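Local coordinates for protein RavA (Legionella pneumophila str. Paris, PDB 6WO6) that is of unknown molecular function but belongs to the effectors of Legionella pneumophila, proteins that the bacterium probably delivers into its host cell during infection, at residues F82-V87 with N120-D125; K89-L94 with E114-F119; L48-P53 with I124-N129. The protein carries 2 engineered substitutions. All coordinates share one frame; numbering follows the deposited sequence.

Interaction 1: residues F82-V87 with N120-D125; sequences FQAYQV and NKLAID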
ATOM      1  N   PHE A  82      21.485 -23.806  -9.174  1.00 67.67           N
ATOM      2  CA  PHE A  82      20.588 -23.207 -10.155  1.00 68.60           C
ATOM      3  C   PHE A  82      19.173 -23.080  -9.605  1.00 67.96           C
ATOM      4  O   PHE A  82      18.507 -22.062  -9.827  1.00 65.38           O
ATOM      5  CB  PHE A  82      20.590 -24.017 -11.450  1.00 69.96           C
ATOM      6  CG  PHE A  82      19.908 -23.319 -12.591  1.00 71.48           C
ATOM      7  CD1 PHE A  82      20.519 -22.248 -13.225  1.00 72.08           C
ATOM      8  CD2 PHE A  82      18.658 -23.725 -13.024  1.00 72.97           C
ATOM      9  CE1 PHE A  82      19.898 -21.595 -14.273  1.00 74.19           C
ATOM     10  CE2 PHE A  82      18.030 -23.078 -14.073  1.00 75.08           C
ATOM     11  CZ  PHE A  82      18.651 -22.011 -14.698  1.00 75.85           C
ATOM     12  N   GLN A  83      18.696 -24.096  -8.876  1.00 68.29           N
ATOM     13  CA  GLN A  83      17.368 -23.994  -8.276  1.00 67.23           C
ATOM     14  C   GLN A  83      17.308 -22.862  -7.253  1.00 63.25           C
ATOM     15  O   GLN A  83      16.303 -22.142  -7.167  1.00 63.04           O
ATOM     16  CB  GLN A  83      16.975 -25.327  -7.641  1.00 69.22           C
ATOM     17  CG  GLN A  83      16.638 -26.417  -8.647  1.00 74.03           C
ATOM     18  CD  GLN A  83      16.338 -27.752  -7.986  1.00 78.05           C
ATOM     19  OE1 GLN A  83      15.178 -28.129  -7.817  1.00 79.32           O
ATOM     20  NE2 GLN A  83      17.387 -28.476  -7.614  1.00 79.60           N
ATOM     21  N   ALA A  84      18.378 -22.682  -6.473  1.00 60.94           N
ATOM     22  CA  ALA A  84      18.404 -21.595  -5.499  1.00 59.26           C
ATOM     23  C   ALA A  84      18.393 -20.233  -6.189  1.00 60.82           C
ATOM     24  O   ALA A  84      17.672 -19.315  -5.762  1.00 58.83           O
ATOM     25  CB  ALA A  84      19.629 -21.731  -4.596  1.00 58.17           C
ATOM     26  N   TYR A  85      19.195 -20.082  -7.249  1.00 63.55           N
ATOM     27  CA  TYR A  85      19.151 -18.851  -8.031  1.00 65.44           C
ATOM     28  C   TYR A  85      17.756 -18.608  -8.586  1.00 68.19           C
ATOM     29  O   TYR A  85      17.290 -17.466  -8.621  1.00 68.52           O
ATOM     30  CB  TYR A  85      20.170 -18.890  -9.172  1.00 67.08           C
ATOM     31  CG  TYR A  85      19.944 -17.798 -10.202  1.00 68.12           C
ATOM     32  CD1 TYR A  85      20.397 -16.503  -9.981  1.00 68.48           C
ATOM     33  CD2 TYR A  85      19.267 -18.059 -11.388  1.00 70.54           C
ATOM     34  CE1 TYR A  85      20.186 -15.500 -10.913  1.00 70.59           C
ATOM     35  CE2 TYR A  85      19.050 -17.063 -12.323  1.00 73.33           C
ATOM     36  CZ  TYR A  85      19.512 -15.785 -12.082  1.00 72.94           C
ATOM     37  OH  TYR A  85      19.301 -14.791 -13.012  1.00 74.79           O
ATOM     38  N   GLN A  86      17.083 -19.668  -9.041  1.00 70.85           N
ATOM     39  CA  GLN A  86      15.725 -19.523  -9.557  1.00 71.34           C
ATOM     40  C   GLN A  86      14.790 -18.981  -8.485  1.00 66.52           C
ATOM     41  O   GLN A  86      14.008 -18.054  -8.734  1.00 66.94           O
ATOM     42  CB  GLN A  86      15.220 -20.868 -10.082  1.00 76.53           C
ATOM     43  CG  GLN A  86      15.811 -21.279 -11.417  1.00 82.42           C
ATOM     44  CD  GLN A  86      15.261 -20.462 -12.566  1.00 87.97           C
ATOM     45  OE1 GLN A  86      14.171 -20.732 -13.068  1.00 91.63           O
ATOM     46  NE2 GLN A  86      16.013 -19.452 -12.987  1.00 88.86           N
ATOM     47  N   VAL A  87      14.859 -19.556  -7.282  1.00 62.50           N
ATOM     48  CA  VAL A  87      14.017 -19.089  -6.180  1.00 60.12           C
ATOM     49  C   VAL A  87      14.241 -17.602  -5.929  1.00 57.08           C
ATOM     50  O   VAL A  87      13.291 -16.802  -5.910  1.00 57.23           O
ATOM     51  CB  VAL A  87      14.282 -19.919  -4.910  1.00 61.33           C
ATOM     52  CG1 VAL A  87      13.559 -19.306  -3.718  1.00 61.26           C
ATOM     53  CG2 VAL A  87      13.849 -21.360  -5.120  1.00 63.50           C
ATOM     54  N   ASN A 120      12.169 -23.880   0.843  1.00 69.36           N
ATOM     55  CA  ASN A 120      11.254 -23.001   1.564  1.00 69.73           C
ATOM     56  C   ASN A 120      11.995 -22.122   2.564  1.00 69.63           C
ATOM     57  O   ASN A 120      11.658 -20.943   2.726  1.00 72.26           O
ATOM     58  CB  ASN A 120      10.178 -23.825   2.266  1.00 73.61           C
ATOM     59  CG  ASN A 120       9.011 -22.978   2.728  1.00 75.57           C
ATOM     60  OD1 ASN A 120       8.981 -22.504   3.865  1.00 77.28           O
ATOM     61  ND2 ASN A 120       8.038 -22.777   1.843  1.00 75.16           N
ATOM     62  N   LYS A 121      13.000 -22.676   3.249  1.00 67.16           N
ATOM     63  CA  LYS A 121      13.825 -21.859   4.135  1.00 63.45           C
ATOM     64  C   LYS A 121      14.508 -20.736   3.361  1.00 61.07           C
ATOM     65  O   LYS A 121      14.545 -19.586   3.818  1.00 62.83           O
ATOM     66  CB  LYS A 121      14.862 -22.732   4.844  1.00 63.27           C
ATOM     67  CG  LYS A 121      14.272 -23.919   5.597  1.00 65.24           C
ATOM     68  N   LEU A 122      15.037 -21.048   2.174  1.00 57.40           N
ATOM     69  CA  LEU A 122      15.648 -20.019   1.338  1.00 53.67           C
ATOM     70  C   LEU A 122      14.622 -18.979   0.903  1.00 52.86           C
ATOM     71  O   LEU A 122      14.923 -17.781   0.860  1.00 51.41           O
ATOM     72  CB  LEU A 122      16.306 -20.658   0.117  1.00 51.59           C
ATOM     73  CG  LEU A 122      16.801 -19.655  -0.927  1.00 51.24           C
ATOM     74  CD1 LEU A 122      17.973 -18.848  -0.387  1.00 51.63           C
ATOM     75  CD2 LEU A 122      17.170 -20.346  -2.224  1.00 52.18           C
ATOM     76  N   ALA A 123      13.407 -19.419   0.569  1.00 52.98           N
ATOM     77  CA  ALA A 123      12.358 -18.479   0.185  1.00 51.58           C
ATOM     78  C   ALA A 123      12.045 -17.518   1.324  1.00 52.83           C
ATOM     79  O   ALA A 123      11.963 -16.300   1.122  1.00 53.68           O
ATOM     80  CB  ALA A 123      11.102 -19.239  -0.239  1.00 50.97           C
ATOM     81  N   ILE A 124      11.876 -18.051   2.535  1.00 52.60           N
ATOM     82  CA  ILE A 124      11.571 -17.206   3.687  1.00 50.69           C
ATOM     83  C   ILE A 124      12.730 -16.263   3.986  1.00 52.89           C
ATOM     84  O   ILE A 124      12.523 -15.113   4.393  1.00 53.36           O
ATOM     85  CB  ILE A 124      11.217 -18.076   4.907  1.00 48.85           C
ATOM     86  CG1 ILE A 124      10.019 -18.970   4.593  1.00 48.75           C
ATOM     87  CG2 ILE A 124      10.935 -17.208   6.120  1.00 47.61           C
ATOM     88  CD1 ILE A 124       8.777 -18.204   4.192  1.00 48.71           C
ATOM     89  N   ASP A 125      13.968 -16.727   3.785  1.00 56.52           N
ATOM     90  CA  ASP A 125      15.124 -15.872   4.045  1.00 59.93           C
ATOM     91  C   ASP A 125      15.229 -14.745   3.022  1.00 58.87           C
ATOM     92  O   ASP A 125      15.615 -13.622   3.366  1.00 59.80           O
ATOM     93  CB  ASP A 125      16.405 -16.706   4.060  1.00 64.46           C
ATOM     94  CG  ASP A 125      16.477 -17.633   5.258  1.00 70.03           C
ATOM     95  OD1 ASP A 125      15.888 -17.288   6.304  1.00 71.81           O
ATOM     96  OD2 ASP A 125      17.117 -18.703   5.156  1.00 73.16           O
TER
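A84 and V87 on helix 77-92 meet L122 and A123 at the start of helix 120-127, where the two helices run in roughly the same direction. The axes of the two short segments cross at -36°, and at their closest approach they lie 10.2 Å apart. Across this gap the CA of A84 pairs with the CA of L122 at 7.5 Å. One turn further on, the CA of V87 comes within 6.6 Å of the CA of A123, a close spacing consistent with the small side chain of A123.

L122 does most of the reaching. Its CG is anti to the backbone N (chi1 172°), which sends the isobutyl group out to the neighbouring helix, and the CD2 methyl of L122 settles against A84, 3.7 Å from the CB of A84. The same CD2 of L122 touches the flank of V87, 4.0 Å from the CB of V87, so a single branch of the leucine fills the step between two residues on successive turns. V87 and L122 lie alongside each other, pointing opposite ways, rather than meeting head-on. CG1 of V87 touches the same L122 methyl and also lies near the backbone of A123, 4.2 Å from the CA of A123. All four residues are buried and the contact is wholly apolar, with no hydrogen bond crossing it.

Other helices of this strand-free fold add to the packing. Helix 38-51 packs on A84 through V49 and on L122 through S46 and L50, while helix 115-118 supplies L115 and F116 to V87, and F116 also reaches A123.

Interaction 2: residues K89-L94 with E114-F119; sequences KRIISL and ELFNNF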
ATOM      1  N   LYS A  89      15.690 -15.266  -7.788  1.00 56.63           N
ATOM      2  CA  LYS A  89      15.385 -14.412  -8.930  1.00 57.24           C
ATOM      3  C   LYS A  89      13.884 -14.198  -9.063  1.00 57.44           C
ATOM      4  O   LYS A  89      13.420 -13.066  -9.249  1.00 55.88           O
ATOM      5  CB  LYS A  89      15.961 -15.029 -10.208  1.00 60.36           C
ATOM      6  CG  LYS A  89      15.692 -14.230 -11.474  1.00 65.96           C
ATOM      7  CD  LYS A  89      16.357 -12.866 -11.406  1.00 71.48           C
ATOM      8  CE  LYS A  89      15.372 -11.750 -11.727  1.00 76.36           C
ATOM      9  NZ  LYS A  89      15.877 -10.423 -11.272  1.00 77.74           N
ATOM     10  N   ARG A  90      13.102 -15.277  -8.954  1.00 59.21           N
ATOM     11  CA  ARG A  90      11.659 -15.150  -9.104  1.00 61.34           C
ATOM     12  C   ARG A  90      11.034 -14.373  -7.953  1.00 61.14           C
ATOM     13  O   ARG A  90      10.035 -13.675  -8.156  1.00 61.71           O
ATOM     14  CB  ARG A  90      11.018 -16.531  -9.228  1.00 62.70           C
ATOM     15  CG  ARG A  90      11.395 -17.256 -10.505  1.00 66.17           C
ATOM     16  CD  ARG A  90      10.730 -18.614 -10.594  1.00 69.31           C
ATOM     17  NE  ARG A  90      11.208 -19.363 -11.751  1.00 74.77           N
ATOM     18  CZ  ARG A  90      10.790 -20.580 -12.076  1.00 79.73           C
ATOM     19  NH1 ARG A  90       9.880 -21.192 -11.331  1.00 80.86           N
ATOM     20  NH2 ARG A  90      11.282 -21.187 -13.149  1.00 82.93           N
ATOM     21  N   ILE A  91      11.598 -14.469  -6.745  1.00 60.29           N
ATOM     22  CA  ILE A  91      11.045 -13.683  -5.646  1.00 58.98           C
ATOM     23  C   ILE A  91      11.416 -12.210  -5.793  1.00 59.39           C
ATOM     24  O   ILE A  91      10.570 -11.326  -5.619  1.00 58.82           O
ATOM     25  CB  ILE A  91      11.498 -14.253  -4.292  1.00 57.28           C
ATOM     26  CG1 ILE A  91      10.777 -15.572  -4.012  1.00 60.03           C
ATOM     27  CG2 ILE A  91      11.238 -13.249  -3.176  1.00 54.27           C
ATOM     28  CD1 ILE A  91      11.242 -16.267  -2.751  1.00 61.51           C
ATOM     29  N   ILE A  92      12.674 -11.920  -6.129  1.00 60.28           N
ATOM     30  CA  ILE A  92      13.127 -10.533  -6.186  1.00 59.98           C
ATOM     31  C   ILE A  92      12.539  -9.808  -7.392  1.00 63.62           C
ATOM     32  O   ILE A  92      12.321  -8.590  -7.345  1.00 61.78           O
ATOM     33  CB  ILE A  92      14.669 -10.494  -6.164  1.00 58.55           C
ATOM     34  CG1 ILE A  92      15.171 -10.502  -4.717  1.00 57.02           C
ATOM     35  CG2 ILE A  92      15.220  -9.298  -6.927  1.00 59.63           C
ATOM     36  CD1 ILE A  92      14.550  -9.425  -3.852  1.00 56.63           C
ATOM     37  N   SER A  93      12.231 -10.531  -8.472  1.00 69.69           N
ATOM     38  CA  SER A  93      11.612  -9.895  -9.628  1.00 73.15           C
ATOM     39  C   SER A  93      10.212  -9.370  -9.335  1.00 72.40           C
ATOM     40  O   SER A  93       9.650  -8.660 -10.175  1.00 75.08           O
ATOM     41  CB  SER A  93      11.566 -10.870 -10.807  1.00 76.93           C
ATOM     42  OG  SER A  93      10.792 -12.013 -10.494  1.00 77.96           O
ATOM     43  N   LEU A  94       9.636  -9.704  -8.176  1.00 68.42           N
ATOM     44  CA  LEU A  94       8.404  -9.048  -7.754  1.00 67.01           C
ATOM     45  C   LEU A  94       8.634  -7.567  -7.485  1.00 69.76           C
ATOM     46  O   LEU A  94       7.734  -6.749  -7.707  1.00 71.71           O
ATOM     47  CB  LEU A  94       7.838  -9.729  -6.507  1.00 63.25           C
ATOM     48  CG  LEU A  94       7.398 -11.189  -6.624  1.00 62.71           C
ATOM     49  CD1 LEU A  94       7.021 -11.743  -5.259  1.00 61.03           C
ATOM     50  CD2 LEU A  94       6.238 -11.331  -7.593  1.00 62.83           C
ATOM     51  N   GLU A 114       6.987 -27.577  -5.659  1.00 89.87           N
ATOM     52  CA  GLU A 114       8.115 -28.313  -5.097  1.00 89.40           C
ATOM     53  C   GLU A 114       9.401 -27.496  -5.102  1.00 81.84           C
ATOM     54  O   GLU A 114      10.267 -27.720  -4.251  1.00 80.49           O
ATOM     55  CB  GLU A 114       8.319 -29.636  -5.842  1.00 96.46           C
ATOM     56  CG  GLU A 114       8.858 -29.505  -7.256  1.00100.50           C
ATOM     57  CD  GLU A 114       9.212 -30.847  -7.866  1.00106.92           C
ATOM     58  OE1 GLU A 114       9.038 -31.877  -7.179  1.00109.87           O
ATOM     59  OE2 GLU A 114       9.667 -30.870  -9.029  1.00109.22           O
ATOM     60  N   LEU A 115       9.550 -26.548  -6.029  1.00 77.99           N
ATOM     61  CA  LEU A 115      10.724 -25.680  -6.001  1.00 74.48           C
ATOM     62  C   LEU A 115      10.747 -24.842  -4.728  1.00 75.14           C
ATOM     63  O   LEU A 115      11.778 -24.748  -4.049  1.00 74.67           O
ATOM     64  CB  LEU A 115      10.756 -24.782  -7.239  1.00 70.27           C
ATOM     65  CG  LEU A 115      11.890 -23.754  -7.275  1.00 64.37           C
ATOM     66  CD1 LEU A 115      13.238 -24.450  -7.211  1.00 64.63           C
ATOM     67  CD2 LEU A 115      11.800 -22.870  -8.510  1.00 62.52           C
ATOM     68  N   PHE A 116       9.612 -24.229  -4.383  1.00 74.84           N
ATOM     69  CA  PHE A 116       9.493 -23.453  -3.155  1.00 71.97           C
ATOM     70  C   PHE A 116       9.133 -24.309  -1.947  1.00 75.45           C
ATOM     71  O   PHE A 116       8.984 -23.768  -0.846  1.00 76.57           O
ATOM     72  CB  PHE A 116       8.461 -22.336  -3.340  1.00 68.53           C
ATOM     73  CG  PHE A 116       8.929 -21.228  -4.242  1.00 64.70           C
ATOM     74  CD1 PHE A 116       8.812 -21.342  -5.615  1.00 65.23           C
ATOM     75  CD2 PHE A 116       9.496 -20.081  -3.717  1.00 62.21           C
ATOM     76  CE1 PHE A 116       9.247 -20.331  -6.448  1.00 64.19           C
ATOM     77  CE2 PHE A 116       9.933 -19.066  -4.546  1.00 61.35           C
ATOM     78  CZ  PHE A 116       9.808 -19.193  -5.913  1.00 62.11           C
ATOM     79  N   ASN A 117       8.986 -25.620  -2.125  1.00 78.55           N
ATOM     80  CA  ASN A 117       8.829 -26.542  -1.010  1.00 81.22           C
ATOM     81  C   ASN A 117      10.171 -27.101  -0.551  1.00 83.45           C
ATOM     82  O   ASN A 117      10.407 -27.240   0.655  1.00 85.47           O
ATOM     83  CB  ASN A 117       7.889 -27.685  -1.404  1.00 84.33           C
ATOM     84  CG  ASN A 117       7.582 -28.617  -0.248  1.00 87.38           C
ATOM     85  OD1 ASN A 117       7.493 -28.190   0.904  1.00 85.59           O
ATOM     86  ND2 ASN A 117       7.420 -29.901  -0.551  1.00 92.44           N
ATOM     87  N   ASN A 118      11.057 -27.420  -1.498  1.00 82.72           N
ATOM     88  CA  ASN A 118      12.402 -27.860  -1.147  1.00 82.87           C
ATOM     89  C   ASN A 118      13.232 -26.705  -0.602  1.00 82.73           C
ATOM     90  O   ASN A 118      13.955 -26.863   0.389  1.00 86.39           O
ATOM     91  CB  ASN A 118      13.087 -28.480  -2.366  1.00 81.67           C
ATOM     92  CG  ASN A 118      12.408 -29.752  -2.836  1.00 81.86           C
ATOM     93  OD1 ASN A 118      12.012 -30.593  -2.030  1.00 83.34           O
ATOM     94  ND2 ASN A 118      12.270 -29.899  -4.150  1.00 80.89           N
ATOM     95  N   PHE A 119      13.141 -25.538  -1.237  1.00 77.78           N
ATOM     96  CA  PHE A 119      13.885 -24.347  -0.835  1.00 72.05           C
ATOM     97  C   PHE A 119      13.012 -23.373  -0.058  1.00 68.85           C
ATOM     98  O   PHE A 119      13.090 -22.157  -0.262  1.00 66.53           O
ATOM     99  CB  PHE A 119      14.489 -23.663  -2.058  1.00 70.80           C
ATOM    100  CG  PHE A 119      15.522 -24.489  -2.772  1.00 73.03           C
ATOM    101  CD1 PHE A 119      15.147 -25.416  -3.732  1.00 75.82           C
ATOM    102  CD2 PHE A 119      16.870 -24.330  -2.492  1.00 72.78           C
ATOM    103  CE1 PHE A 119      16.096 -26.176  -4.392  1.00 76.64           C
ATOM    104  CE2 PHE A 119      17.827 -25.085  -3.152  1.00 73.76           C
ATOM    105  CZ  PHE A 119      17.439 -26.009  -4.103  1.00 75.28           C
TER
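Matching torsions bring I91 and F116 together: in each, the gamma carbon that leads the contact stands anti to the carbonyl carbon and beside the backbone N, with chi1 -72° for CG1 of I91 and -71° for CG of F116. The isoleucine then continues straight through chi2 at 175°, so its CD1 is carried out to the rim of the phenyl ring. There CD1 of I91 lies in the ring plane, 3.6 Å from CE2 of F116. The CG1 methylene of I91 is just as near that carbon, which means the aromatic edge rests alongside the last two carbons of the chain, and I91 meets the ring at its edge.

R90, one residue earlier on the helix, borders the same ring more loosely. The CB of R90 is also near the ring plane, 4.4 Å from CZ of F116. Beyond CB the chain is extended to NE and leads to L115, whose CD2 approaches NH1 of R90 obliquely at 3.8 Å. This last touch is plain van der Waals contact between a charged group and a methyl, and no hydrogen bond spans the two segments.

The segment 114-119 is a short helical turn held at both ends by bonds to the chain around it. D112, just before it, makes weak hydrogen bonds to the backbone N atoms of E114 and L115. At the other end F119 leaves helical geometry and takes the N-cap position of the next helix, while the carbonyl O of F116 is hydrogen-bonded to ND2 of N120. F111 stacks on the F116 ring, and helix 120-127 packs on I91 with A123, V126 and L127; helix 102-107 packs against S93 and L94, further along the first segment.

Interaction 3: residues L48-P53 with I124-N129; sequences LVLECP and IDVLTN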
ATOM      1  N   LEU A  48      25.002 -19.278  -0.487  1.00 51.51           N
ATOM      2  CA  LEU A  48      25.663 -18.680  -1.638  1.00 50.80           C
ATOM      3  C   LEU A  48      24.726 -17.744  -2.391  1.00 50.44           C
ATOM      4  O   LEU A  48      25.129 -16.657  -2.820  1.00 51.76           O
ATOM      5  CB  LEU A  48      26.177 -19.805  -2.541  1.00 52.23           C
ATOM      6  CG  LEU A  48      26.974 -19.581  -3.823  1.00 55.80           C
ATOM      7  CD1 LEU A  48      28.036 -18.541  -3.621  1.00 57.53           C
ATOM      8  CD2 LEU A  48      27.613 -20.897  -4.248  1.00 57.04           C
ATOM      9  N   VAL A  49      23.462 -18.141  -2.541  1.00 49.03           N
ATOM     10  CA  VAL A  49      22.514 -17.303  -3.269  1.00 48.28           C
ATOM     11  C   VAL A  49      22.020 -16.145  -2.403  1.00 49.60           C
ATOM     12  O   VAL A  49      21.766 -15.046  -2.915  1.00 49.05           O
ATOM     13  CB  VAL A  49      21.360 -18.175  -3.801  1.00 48.17           C
ATOM     14  CG1 VAL A  49      20.047 -17.423  -3.795  1.00 48.96           C
ATOM     15  CG2 VAL A  49      21.677 -18.652  -5.207  1.00 49.66           C
ATOM     16  N   LEU A  50      21.896 -16.352  -1.090  1.00 50.88           N
ATOM     17  CA  LEU A  50      21.475 -15.271  -0.203  1.00 51.19           C
ATOM     18  C   LEU A  50      22.479 -14.128  -0.218  1.00 52.29           C
ATOM     19  O   LEU A  50      22.104 -12.961  -0.378  1.00 52.02           O
ATOM     20  CB  LEU A  50      21.289 -15.798   1.220  1.00 52.39           C
ATOM     21  CG  LEU A  50      19.911 -16.359   1.563  1.00 56.32           C
ATOM     22  CD1 LEU A  50      19.983 -17.235   2.802  1.00 59.38           C
ATOM     23  CD2 LEU A  50      18.923 -15.225   1.772  1.00 57.95           C
ATOM     24  N   GLU A  51      23.768 -14.444  -0.065  1.00 54.04           N
ATOM     25  CA  GLU A  51      24.771 -13.390   0.042  1.00 55.88           C
ATOM     26  C   GLU A  51      24.997 -12.629  -1.258  1.00 54.11           C
ATOM     27  O   GLU A  51      25.641 -11.575  -1.229  1.00 56.02           O
ATOM     28  CB  GLU A  51      26.096 -13.969   0.526  1.00 60.29           C
ATOM     29  CG  GLU A  51      26.054 -14.492   1.946  1.00 65.24           C
ATOM     30  CD  GLU A  51      27.428 -14.845   2.460  1.00 70.61           C
ATOM     31  OE1 GLU A  51      27.553 -15.157   3.663  1.00 74.28           O
ATOM     32  OE2 GLU A  51      28.386 -14.805   1.656  1.00 70.96           O
ATOM     33  N   CYS A  52      24.493 -13.121  -2.384  1.00 57.86           N
ATOM     34  CA  CYS A  52      24.692 -12.444  -3.660  1.00 56.81           C
ATOM     35  C   CYS A  52      23.801 -11.211  -3.745  1.00 59.43           C
ATOM     36  O   CYS A  52      22.574 -11.342  -3.678  1.00 60.81           O
ATOM     37  CB  CYS A  52      24.385 -13.388  -4.811  1.00 54.10           C
ATOM     38  SG  CYS A  52      24.391 -12.602  -6.428  1.00 54.51           S
ATOM     39  N   PRO A  53      24.362 -10.009  -3.891  1.00 62.01           N
ATOM     40  CA  PRO A  53      23.522  -8.812  -4.008  1.00 62.28           C
ATOM     41  C   PRO A  53      22.683  -8.857  -5.276  1.00 64.18           C
ATOM     42  O   PRO A  53      23.004  -9.557  -6.240  1.00 68.09           O
ATOM     43  CB  PRO A  53      24.536  -7.662  -4.055  1.00 63.53           C
ATOM     44  CG  PRO A  53      25.809  -8.239  -3.521  1.00 63.87           C
ATOM     45  CD  PRO A  53      25.795  -9.681  -3.922  1.00 63.30           C
ATOM     46  N   ILE A 124      11.876 -18.051   2.535  1.00 52.60           N
ATOM     47  CA  ILE A 124      11.571 -17.206   3.687  1.00 50.69           C
ATOM     48  C   ILE A 124      12.730 -16.263   3.986  1.00 52.89           C
ATOM     49  O   ILE A 124      12.523 -15.113   4.393  1.00 53.36           O
ATOM     50  CB  ILE A 124      11.217 -18.076   4.907  1.00 48.85           C
ATOM     51  CG1 ILE A 124      10.019 -18.970   4.593  1.00 48.75           C
ATOM     52  CG2 ILE A 124      10.935 -17.208   6.120  1.00 47.61           C
ATOM     53  CD1 ILE A 124       8.777 -18.204   4.192  1.00 48.71           C
ATOM     54  N   ASP A 125      13.968 -16.727   3.785  1.00 56.52           N
ATOM     55  CA  ASP A 125      15.124 -15.872   4.045  1.00 59.93           C
ATOM     56  C   ASP A 125      15.229 -14.745   3.022  1.00 58.87           C
ATOM     57  O   ASP A 125      15.615 -13.622   3.366  1.00 59.80           O
ATOM     58  CB  ASP A 125      16.405 -16.706   4.060  1.00 64.46           C
ATOM     59  CG  ASP A 125      16.477 -17.633   5.258  1.00 70.03           C
ATOM     60  OD1 ASP A 125      15.888 -17.288   6.304  1.00 71.81           O
ATOM     61  OD2 ASP A 125      17.117 -18.703   5.156  1.00 73.16           O
ATOM     62  N   VAL A 126      14.897 -15.027   1.761  1.00 56.85           N
ATOM     63  CA  VAL A 126      14.867 -13.969   0.754  1.00 57.09           C
ATOM     64  C   VAL A 126      13.739 -12.988   1.049  1.00 58.00           C
ATOM     65  O   VAL A 126      13.884 -11.773   0.857  1.00 58.52           O
ATOM     66  CB  VAL A 126      14.742 -14.572  -0.659  1.00 56.81           C
ATOM     67  CG1 VAL A 126      14.568 -13.476  -1.697  1.00 56.96           C
ATOM     68  CG2 VAL A 126      15.968 -15.400  -0.987  1.00 58.62           C
ATOM     69  N   LEU A 127      12.603 -13.494   1.536  1.00 56.55           N
ATOM     70  CA  LEU A 127      11.478 -12.623   1.857  1.00 54.40           C
ATOM     71  C   LEU A 127      11.752 -11.762   3.081  1.00 57.55           C
ATOM     72  O   LEU A 127      11.140 -10.699   3.234  1.00 59.91           O
ATOM     73  CB  LEU A 127      10.218 -13.457   2.080  1.00 51.55           C
ATOM     74  CG  LEU A 127       9.589 -14.079   0.836  1.00 51.66           C
ATOM     75  CD1 LEU A 127       8.489 -15.054   1.216  1.00 51.80           C
ATOM     76  CD2 LEU A 127       9.046 -12.995  -0.077  1.00 52.10           C
ATOM     77  N   THR A 128      12.655 -12.198   3.958  1.00 56.89           N
ATOM     78  CA  THR A 128      12.898 -11.485   5.207  1.00 57.48           C
ATOM     79  C   THR A 128      13.330 -10.049   4.938  1.00 61.32           C
ATOM     80  O   THR A 128      14.245  -9.800   4.147  1.00 62.80           O
ATOM     81  CB  THR A 128      13.954 -12.225   6.032  1.00 54.83           C
ATOM     82  OG1 THR A 128      13.353 -13.373   6.644  1.00 55.63           O
ATOM     83  CG2 THR A 128      14.528 -11.327   7.116  1.00 52.80           C
ATOM     84  N   ASN A 129      12.653  -9.107   5.600  1.00 63.34           N
ATOM     85  CA  ASN A 129      12.829  -7.661   5.470  1.00 64.97           C
ATOM     86  C   ASN A 129      12.351  -7.121   4.127  1.00 67.06           C
ATOM     87  O   ASN A 129      12.631  -5.960   3.800  1.00 71.23           O
ATOM     88  CB  ASN A 129      14.282  -7.228   5.708  1.00 64.94           C
ATOM     89  CG  ASN A 129      14.709  -7.406   7.151  1.00 65.39           C
ATOM     90  OD1 ASN A 129      13.874  -7.448   8.054  1.00 66.58           O
ATOM     91  ND2 ASN A 129      16.014  -7.507   7.375  1.00 65.02           N
TER
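L50 rests both of its methyls against the CB of D125: CD2 of L50 lies 3.7 Å from CB of D125. CD1 of L50 is almost as near, at 3.8 Å from CB of D125. The two side chains cross at about a right angle, with both methyls of the leucine coming to the aspartate's CB from one side and the carboxylate left at the margin: CD1 of L50 lies 4.0 Å from OD2 of D125. CD2 of L50 also reaches the neighbouring residue, where it meets CG2 of V126, again at 4.0 Å. The valine's chi1 of 174° turns that CG2 toward the L50 methyl.

This is helix-to-helix packing in an all-helical fold, joining the last turn of helix 38-51 to that of helix 120-127, with the CA atoms of L50 and V126 6.8 Å apart. Burial falls off across it, from V126 inside to D125 at the surface.

Where helix 120-127 runs out, T128 turns its hydroxyl back on the chain: OG1 of T128 donates to the carbonyl O of I124 at 3.0 Å, tilted 32° from the carbonyl plane. The end of helix 38-51 is held from helix 77-92, whose K88 NZ hydrogen-bonds to the carbonyl O atoms of both V49 and C52.

All three contacts lie in one helical cluster, on the same side of the chain's centre. Interaction 1 is the interior one, fully buried and purely aliphatic; interaction 2, nested inside its chain loop, brings in an aromatic edge and an arginine at a partly exposed border; interaction 3 runs from a buried valine out to an exposed aspartate. Helix 77-92 serves interactions 1 and 2, and helix 120-127 serves 1 and 3. Q83 joins the first two by laying its CB against the F119 ring, and L122 bridges 1 and 3 by packing its CD1 on L50. Interactions 2 and 3 meet where CG2 of I91 rests on V126.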